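Local coordinates for protein carbohydrate kinase, FGGY (Novosphingobium aromaticivorans, PDB 3H6E) that is probably a sugar kinase of the FGGY family, transferring phosphate from ATP to a carbohydrate, at residues A153-W156 and A157-T161; A240-F244 and A245-D249; I308-D311 and T312-V315. All coordinates share one frame; numbering follows the deposited sequence.

Contact 1 of 3, residues A153-W156 and A157-T161; sequences AQYW and AWFLT
Tyr155 and Trp158 meet ring against ring, one turn apart, near the C-terminal end of helix 152-159. This helix belongs to the N-terminal part of an actin-like ATPase fold. CE1 of Tyr155 lies 3.6 Å from CZ3 of Trp158. The two planes are inclined by 33°, so the rings meet obliquely. Both side chains place CG anti to their own backbone N (chi1 163° in Tyr155), which brings the two rings into reach of each other. Phe159 is touched from two directions. Tyr155 OH comes to its edge, near the ring plane, 3.8 Å from CD1 of Phe159. Trp156 runs alongside Phe159 and sets CZ3 over one face of it, toward the rim. CE3 of Trp156 is 4.0 Å from CG of Phe159. Tyr155 CD2 in turn sits over the centre of the Trp156 indole, so Tyr155 touches both Trp156 and Trp158. The backbone supports them: Tyr155 O accepts a bond from Trp158 N at 3.2 Å and a weak one from Phe159 N. Further out, Trp156 packs edge-to-face on Trp152 and rests on Thr53 and Leu57 of helix 50-63. Ala157 touches Pro74 and Val208 of the sheet. At the last turn, CG of Leu160 lies 3.4 Å from Trp156 O.

Contact 2 of 3, residues A240-F244 and A245-D249; sequences AARGF and AEIAD
Phe244 O is gripped by two backbone donors. Ile247 N bonds to it at 3.2 Å, with an N-H...O angle of 139° and the donor standing well above the carbonyl plane. Ala248 N adds a weak bond to the same Phe244 O at 3.1 Å. One turn earlier, Ala241 O accepts Phe244 N at 3.1 Å and closes a type I beta turn from Ala241 to Phe244. The Ile247 side chain packs close against that oxygen, with CB 3.0 Å from Ala241 O. CG1 of Ile247 also reaches CB of Phe244 at 3.8 Å, which is the apolar touch between the two side chains. Phe244 has CG anti to its carbonyl carbon (chi1 -66°), and its ring packs on Leu392 and Leu443. The loop follows helix 233-241 and runs into strand 252-256. It therefore lies on the link between the two sheets of the actin-like fold, one in each half of the chain. Ala248, with positive phi, brings its CA-H to Arg242 O; the distance from Ala248 CA to Arg242 O is 3.0 Å. The aliphatic part of Arg242 passes Ala248 O, with CB, CG and CD all close and CD at 3.4 Å. Beyond that the chain bends at chi3. Gly243 O accepts a hydrogen bond from Arg438 NH1, and Glu246 O takes one from Asn250 ND2.

Contact 3 of 3, residues I308-D311 and T312-V315; sequences IEID and TRRV
The backbone leaves helix 300-308 at Glu309, where phi turns positive, and then folds back so that Arg313 N bonds nearly straight to Ile310 O at 2.9 Å. A second turn follows at once, with Arg314 N on Asp311 O at 3.3 Å. The side chain of Arg313 bends at chi3 (-76°) and comes back to the helix end. Arg313 NE reaches Ile308 O at 3.1 Å. Ile310 N takes the same oxygen from the opposite face of its plane, so two donors grip it. Arg313 NH2 makes a salt bridge to Glu309 OE1 at 2.8 Å, the two flat groups being turned 72° apart. CD1 of Ile310 lies over one face of the guanidinium, 3.5 Å from Arg313 NH1. The Arg313 guanidinium also makes a cation-pi contact with Trp363 of helix 363-384. With an alanine in place of Arg313, Glu309 would probably lose its charge partner and Ile308 O one of its donors. Ile308 packs CB and CG2 against Arg313 O, and this oxygen also accepts a bond from Arg367. Asp311 and Arg314 pair as well, but the position of Arg314 NH1 is doubtful. The arrangement is typical of an alpha helix that ends through a residue of positive phi, at the start of the loop leading to helix 321-326.

In the fold
The three contacts come in series along the chain; none nests within or crosses another. Contact 1 comes first, at the end of helix 152-159, which packs against helix 50-63 and the six-stranded sheet of the N-terminal half. Contact 2 follows. It closes the loop after helix 233-241, on the way from strand 226-232 of the first sheet to strand 252-256 of the second. Contact 3 closes the turn after helix 300-308 and sets it against helix 363-384 in the C-terminal half. Contacts 1 and 3 lie on opposite sides of the chain's centre, with centres about 41 Å apart. Contact 2 is about 28 Å from contact 1 and about 33 Å from contact 3, centre to centre.

Contact 1 of 3, residues A153-W156 and A157-T161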
loop_
_atom_site.group_PDB
_atom_site.type_symbol
_atom_site.label_atom_id
_atom_site.label_comp_id
_atom_site.label_asym_id
_atom_site.label_seq_id
_atom_site.Cartn_x
_atom_site.Cartn_y
_atom_site.Cartn_z
ATOM N N ALA A 153 -6.368 -6.490 -9.841
ATOM C CA ALA A 153 -5.628 -7.706 -9.534
ATOM C C ALA A 153 -6.364 -8.952 -10.031
ATOM O O ALA A 153 -5.766 -9.839 -10.644
ATOM C CB ALA A 153 -5.372 -7.800 -8.038
ATOM N N GLN A 154 -7.665 -9.011 -9.758
ATOM C CA GLN A 154 -8.477 -10.159 -10.145
ATOM C C GLN A 154 -8.672 -10.215 -11.649
ATOM O O GLN A 154 -8.977 -11.272 -12.204
ATOM C CB GLN A 154 -9.836 -10.132 -9.439
ATOM C CG GLN A 154 -9.775 -10.548 -7.986
ATOM C CD GLN A 154 -8.783 -9.719 -7.197
ATOM O OE1 GLN A 154 -7.780 -10.234 -6.708
ATOM N NE2 GLN A 154 -9.048 -8.420 -7.089
ATOM N N TYR A 155 -8.503 -9.075 -12.313
ATOM C CA TYR A 155 -8.698 -9.034 -13.756
ATOM C C TYR A 155 -7.731 -9.991 -14.424
ATOM O O TYR A 155 -8.060 -10.659 -15.406
ATOM C CB TYR A 155 -8.497 -7.631 -14.330
ATOM C CG TYR A 155 -8.299 -7.687 -15.822
ATOM C CD1 TYR A 155 -9.376 -7.889 -16.672
ATOM C CD2 TYR A 155 -7.031 -7.592 -16.384
ATOM C CE1 TYR A 155 -9.202 -7.968 -18.040
ATOM C CE2 TYR A 155 -6.847 -7.667 -17.753
ATOM C CZ TYR A 155 -7.938 -7.855 -18.576
ATOM O OH TYR A 155 -7.775 -7.930 -19.941
ATOM N N TRP A 156 -6.529 -10.054 -13.874
ATOM C CA TRP A 156 -5.482 -10.867 -14.455
ATOM C C TRP A 156 -5.708 -12.343 -14.171
ATOM O O TRP A 156 -5.309 -13.200 -14.955
ATOM C CB TRP A 156 -4.120 -10.373 -13.968
ATOM C CG TRP A 156 -3.870 -8.991 -14.458
ATOM C CD1 TRP A 156 -3.877 -7.840 -13.723
ATOM C CD2 TRP A 156 -3.637 -8.600 -15.816
ATOM N NE1 TRP A 156 -3.634 -6.760 -14.538
ATOM C CE2 TRP A 156 -3.485 -7.200 -15.828
ATOM C CE3 TRP A 156 -3.529 -9.301 -17.022
ATOM C CZ2 TRP A 156 -3.227 -6.487 -17.000
ATOM C CZ3 TRP A 156 -3.277 -8.593 -18.182
ATOM C CH2 TRP A 156 -3.130 -7.200 -18.163
ATOM N N ALA A 157 -6.371 -12.632 -13.056
ATOM C CA ALA A 157 -6.725 -14.008 -12.724
ATOM C C ALA A 157 -7.874 -14.515 -13.600
ATOM O O ALA A 157 -8.133 -15.710 -13.652
ATOM C CB ALA A 157 -7.070 -14.140 -11.244
ATOM N N TRP A 158 -8.554 -13.602 -14.288
ATOM C CA TRP A 158 -9.622 -13.966 -15.218
ATOM C C TRP A 158 -9.049 -14.040 -16.626
ATOM O O TRP A 158 -9.576 -14.735 -17.496
ATOM C CB TRP A 158 -10.756 -12.939 -15.155
ATOM C CG TRP A 158 -11.662 -12.933 -16.354
ATOM C CD1 TRP A 158 -12.879 -13.544 -16.467
ATOM C CD2 TRP A 158 -11.427 -12.272 -17.605
ATOM N NE1 TRP A 158 -13.412 -13.311 -17.713
ATOM C CE2 TRP A 158 -12.543 -12.534 -18.431
ATOM C CE3 TRP A 158 -10.380 -11.492 -18.111
ATOM C CZ2 TRP A 158 -12.643 -12.039 -19.732
ATOM C CZ3 TRP A 158 -10.483 -11.001 -19.409
ATOM C CH2 TRP A 158 -11.606 -11.278 -20.202
ATOM N N PHE A 159 -7.963 -13.304 -16.833
ATOM C CA PHE A 159 -7.230 -13.305 -18.091
ATOM C C PHE A 159 -6.665 -14.696 -18.357
ATOM O O PHE A 159 -6.573 -15.129 -19.501
ATOM C CB PHE A 159 -6.094 -12.282 -18.009
ATOM C CG PHE A 159 -5.348 -12.081 -19.295
ATOM C CD1 PHE A 159 -5.779 -11.146 -20.223
ATOM C CD2 PHE A 159 -4.200 -12.810 -19.567
ATOM C CE1 PHE A 159 -5.090 -10.954 -21.408
ATOM C CE2 PHE A 159 -3.506 -12.624 -20.748
ATOM C CZ PHE A 159 -3.953 -11.693 -21.672
ATOM N N LEU A 160 -6.295 -15.387 -17.283
ATOM C CA LEU A 160 -5.668 -16.702 -17.368
ATOM C C LEU A 160 -6.650 -17.836 -17.102
ATOM O O LEU A 160 -6.282 -19.005 -17.195
ATOM C CB LEU A 160 -4.549 -16.822 -16.331
ATOM C CG LEU A 160 -3.443 -15.777 -16.204
ATOM C CD1 LEU A 160 -2.762 -15.921 -14.848
ATOM C CD2 LEU A 160 -2.434 -15.911 -17.337
ATOM N N THR A 161 -7.890 -17.503 -16.757
ATOM C CA THR A 161 -8.781 -18.506 -16.182
ATOM C C THR A 161 -10.209 -18.485 -16.731
ATOM O O THR A 161 -10.926 -19.485 -16.647
ATOM C CB THR A 161 -8.837 -18.358 -14.650
ATOM O OG1 THR A 161 -8.887 -19.649 -14.034
ATOM C CG2 THR A 161 -10.044 -17.543 -14.237
#

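Contact 2 of 3, residues A240-F244 and A245-D249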
loop_
_atom_site.group_PDB
_atom_site.type_symbol
_atom_site.label_atom_id
_atom_site.label_comp_id
_atom_site.label_asym_id
_atom_site.label_seq_id
_atom_site.Cartn_x
_atom_site.Cartn_y
_atom_site.Cartn_z
ATOM N N ALA A 240 3.795 -10.809 3.752
ATOM C CA ALA A 240 5.223 -10.973 3.994
ATOM C C ALA A 240 5.571 -10.712 5.458
ATOM O O ALA A 240 6.093 -11.586 6.151
ATOM C CB ALA A 240 6.022 -10.059 3.086
ATOM N N ALA A 241 5.274 -9.504 5.922
ATOM C CA ALA A 241 5.550 -9.119 7.299
ATOM C C ALA A 241 5.036 -10.163 8.291
ATOM O O ALA A 241 5.702 -10.471 9.279
ATOM C CB ALA A 241 4.945 -7.760 7.595
ATOM N N ARG A 242 3.855 -10.710 8.019
ATOM C CA ARG A 242 3.264 -11.709 8.903
ATOM C C ARG A 242 3.998 -13.046 8.824
ATOM O O ARG A 242 3.729 -13.960 9.601
ATOM C CB ARG A 242 1.773 -11.893 8.597
ATOM C CG ARG A 242 0.931 -10.657 8.888
ATOM C CD ARG A 242 -0.530 -11.004 9.081
ATOM N NE ARG A 242 -1.159 -11.468 7.850
ATOM C CZ ARG A 242 -1.841 -10.687 7.015
ATOM N NH1 ARG A 242 -1.983 -9.393 7.274
ATOM N NH2 ARG A 242 -2.382 -11.197 5.919
ATOM N N GLY A 243 4.924 -13.154 7.876
ATOM C CA GLY A 243 5.767 -14.329 7.756
ATOM C C GLY A 243 6.838 -14.361 8.831
ATOM O O GLY A 243 7.242 -15.433 9.284
ATOM N N PHE A 244 7.301 -13.182 9.241
ATOM C CA PHE A 244 8.286 -13.081 10.311
ATOM C C PHE A 244 7.740 -13.690 11.599
ATOM O O PHE A 244 6.554 -13.556 11.906
ATOM C CB PHE A 244 8.696 -11.624 10.544
ATOM C CG PHE A 244 9.444 -11.011 9.396
ATOM C CD1 PHE A 244 10.688 -11.494 9.025
ATOM C CD2 PHE A 244 8.911 -9.939 8.697
ATOM C CE1 PHE A 244 11.384 -10.929 7.969
ATOM C CE2 PHE A 244 9.601 -9.366 7.639
ATOM C CZ PHE A 244 10.839 -9.862 7.274
ATOM N N ALA A 245 8.610 -14.358 12.351
ATOM C CA ALA A 245 8.201 -15.068 13.558
ATOM C C ALA A 245 7.650 -14.139 14.637
ATOM O O ALA A 245 6.812 -14.552 15.437
ATOM C CB ALA A 245 9.354 -15.899 14.108
ATOM N N GLU A 246 8.118 -12.892 14.655
ATOM C CA GLU A 246 7.675 -11.924 15.660
ATOM C C GLU A 246 6.333 -11.288 15.308
ATOM O O GLU A 246 5.626 -10.786 16.182
ATOM C CB GLU A 246 8.715 -10.816 15.865
ATOM C CG GLU A 246 10.015 -11.269 16.513
ATOM C CD GLU A 246 11.000 -11.813 15.505
ATOM O OE1 GLU A 246 10.908 -11.428 14.321
ATOM O OE2 GLU A 246 11.865 -12.626 15.896
ATOM N N ILE A 247 5.993 -11.293 14.025
ATOM C CA ILE A 247 4.766 -10.661 13.573
ATOM C C ILE A 247 3.641 -11.682 13.537
ATOM O O ILE A 247 2.759 -11.685 14.399
ATOM C CB ILE A 247 4.945 -10.037 12.184
ATOM C CG1 ILE A 247 6.240 -9.224 12.133
ATOM C CG2 ILE A 247 3.747 -9.169 11.831
ATOM C CD1 ILE A 247 6.338 -8.161 13.203
ATOM N N ALA A 248 3.687 -12.552 12.536
ATOM C CA ALA A 248 2.738 -13.649 12.423
ATOM C C ALA A 248 1.309 -13.206 12.703
ATOM O O ALA A 248 0.714 -12.446 11.935
ATOM C CB ALA A 248 3.132 -14.786 13.357
ATOM N N ASP A 249 0.769 -13.679 13.819
ATOM C CA ASP A 249 -0.632 -13.465 14.136
ATOM C C ASP A 249 -0.808 -12.442 15.253
ATOM O O ASP A 249 -1.932 -12.114 15.633
ATOM C CB ASP A 249 -1.257 -14.790 14.552
ATOM C CG ASP A 249 -2.564 -15.052 13.858
ATOM O OD1 ASP A 249 -2.918 -14.258 12.957
ATOM O OD2 ASP A 249 -3.228 -16.054 14.208
#

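Contact 3 of 3, residues I308-D311 and T312-V315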
loop_
_atom_site.group_PDB
_atom_site.type_symbol
_atom_site.label_atom_id
_atom_site.label_comp_id
_atom_site.label_asym_id
_atom_site.label_seq_id
_atom_site.Cartn_x
_atom_site.Cartn_y
_atom_site.Cartn_z
ATOM N N ILE A 308 16.200 18.515 3.057
ATOM C CA ILE A 308 17.547 18.173 2.600
ATOM C C ILE A 308 17.793 18.507 1.125
ATOM O O ILE A 308 18.905 18.354 0.623
ATOM C CB ILE A 308 17.907 16.700 2.904
ATOM C CG1 ILE A 308 16.806 15.757 2.426
ATOM C CG2 ILE A 308 18.145 16.509 4.392
ATOM C CD1 ILE A 308 16.949 15.336 0.989
ATOM N N GLU A 309 16.741 18.950 0.442
ATOM C CA GLU A 309 16.848 19.515 -0.904
ATOM C C GLU A 309 17.175 18.521 -2.022
ATOM O O GLU A 309 16.451 18.452 -3.014
ATOM C CB GLU A 309 17.841 20.683 -0.917
ATOM C CG GLU A 309 17.442 21.836 -0.003
ATOM C CD GLU A 309 18.435 22.988 -0.031
ATOM O OE1 GLU A 309 19.426 22.911 -0.789
ATOM O OE2 GLU A 309 18.223 23.975 0.707
ATOM N N ILE A 310 18.252 17.754 -1.871
ATOM C CA ILE A 310 18.732 16.907 -2.964
ATOM C C ILE A 310 19.055 15.472 -2.544
ATOM O O ILE A 310 19.374 15.210 -1.385
ATOM C CB ILE A 310 19.976 17.528 -3.651
ATOM C CG1 ILE A 310 21.084 17.786 -2.626
ATOM C CG2 ILE A 310 19.613 18.824 -4.369
ATOM C CD1 ILE A 310 22.282 18.506 -3.201
ATOM N N ASP A 311 18.982 14.555 -3.507
ATOM C CA ASP A 311 19.256 13.137 -3.272
ATOM C C ASP A 311 20.568 12.932 -2.527
ATOM O O ASP A 311 20.744 11.948 -1.805
ATOM C CB ASP A 311 19.334 12.379 -4.600
ATOM C CG ASP A 311 17.981 12.190 -5.254
ATOM O OD1 ASP A 311 17.833 11.219 -6.030
ATOM O OD2 ASP A 311 17.067 13.000 -4.998
ATOM N N THR A 312 21.489 13.865 -2.726
ATOM C CA THR A 312 22.834 13.774 -2.178
ATOM C C THR A 312 22.869 13.871 -0.651
ATOM O O THR A 312 23.848 13.476 -0.013
ATOM C CB THR A 312 23.740 14.855 -2.814
ATOM O OG1 THR A 312 24.401 14.300 -3.958
ATOM C CG2 THR A 312 24.781 15.361 -1.826
ATOM N N ARG A 313 21.793 14.382 -0.066
ATOM C CA ARG A 313 21.737 14.561 1.379
ATOM C C ARG A 313 20.574 13.781 2.002
ATOM O O ARG A 313 20.106 14.097 3.096
ATOM C CB ARG A 313 21.680 16.054 1.725
ATOM C CG ARG A 313 22.835 16.845 1.117
ATOM C CD ARG A 313 22.918 18.262 1.659
ATOM N NE ARG A 313 21.904 19.131 1.073
ATOM C CZ ARG A 313 22.145 20.041 0.132
ATOM N NH1 ARG A 313 23.376 20.216 -0.331
ATOM N NH2 ARG A 313 21.153 20.785 -0.341
ATOM N N ARG A 314 20.116 12.753 1.292
ATOM C CA ARG A 314 19.121 11.828 1.829
ATOM C C ARG A 314 19.606 11.239 3.150
ATOM O O ARG A 314 20.742 10.778 3.253
ATOM C CB ARG A 314 18.846 10.701 0.833
ATOM C CG ARG A 314 17.694 10.953 -0.123
ATOM C CD ARG A 314 17.614 9.838 -1.155
ATOM N NE ARG A 314 16.242 9.537 -1.555
ATOM C CZ ARG A 314 15.669 9.982 -2.670
ATOM N NH1 ARG A 314 16.351 10.757 -3.502
ATOM N NH2 ARG A 314 14.416 9.650 -2.953
ATOM N N VAL A 315 18.736 11.239 4.154
ATOM C CA VAL A 315 19.111 10.808 5.498
ATOM C C VAL A 315 19.298 9.295 5.646
ATOM O O VAL A 315 19.623 8.815 6.732
ATOM C CB VAL A 315 18.079 11.267 6.536
ATOM C CG1 VAL A 315 17.924 12.779 6.497
ATOM C CG2 VAL A 315 16.744 10.568 6.295
#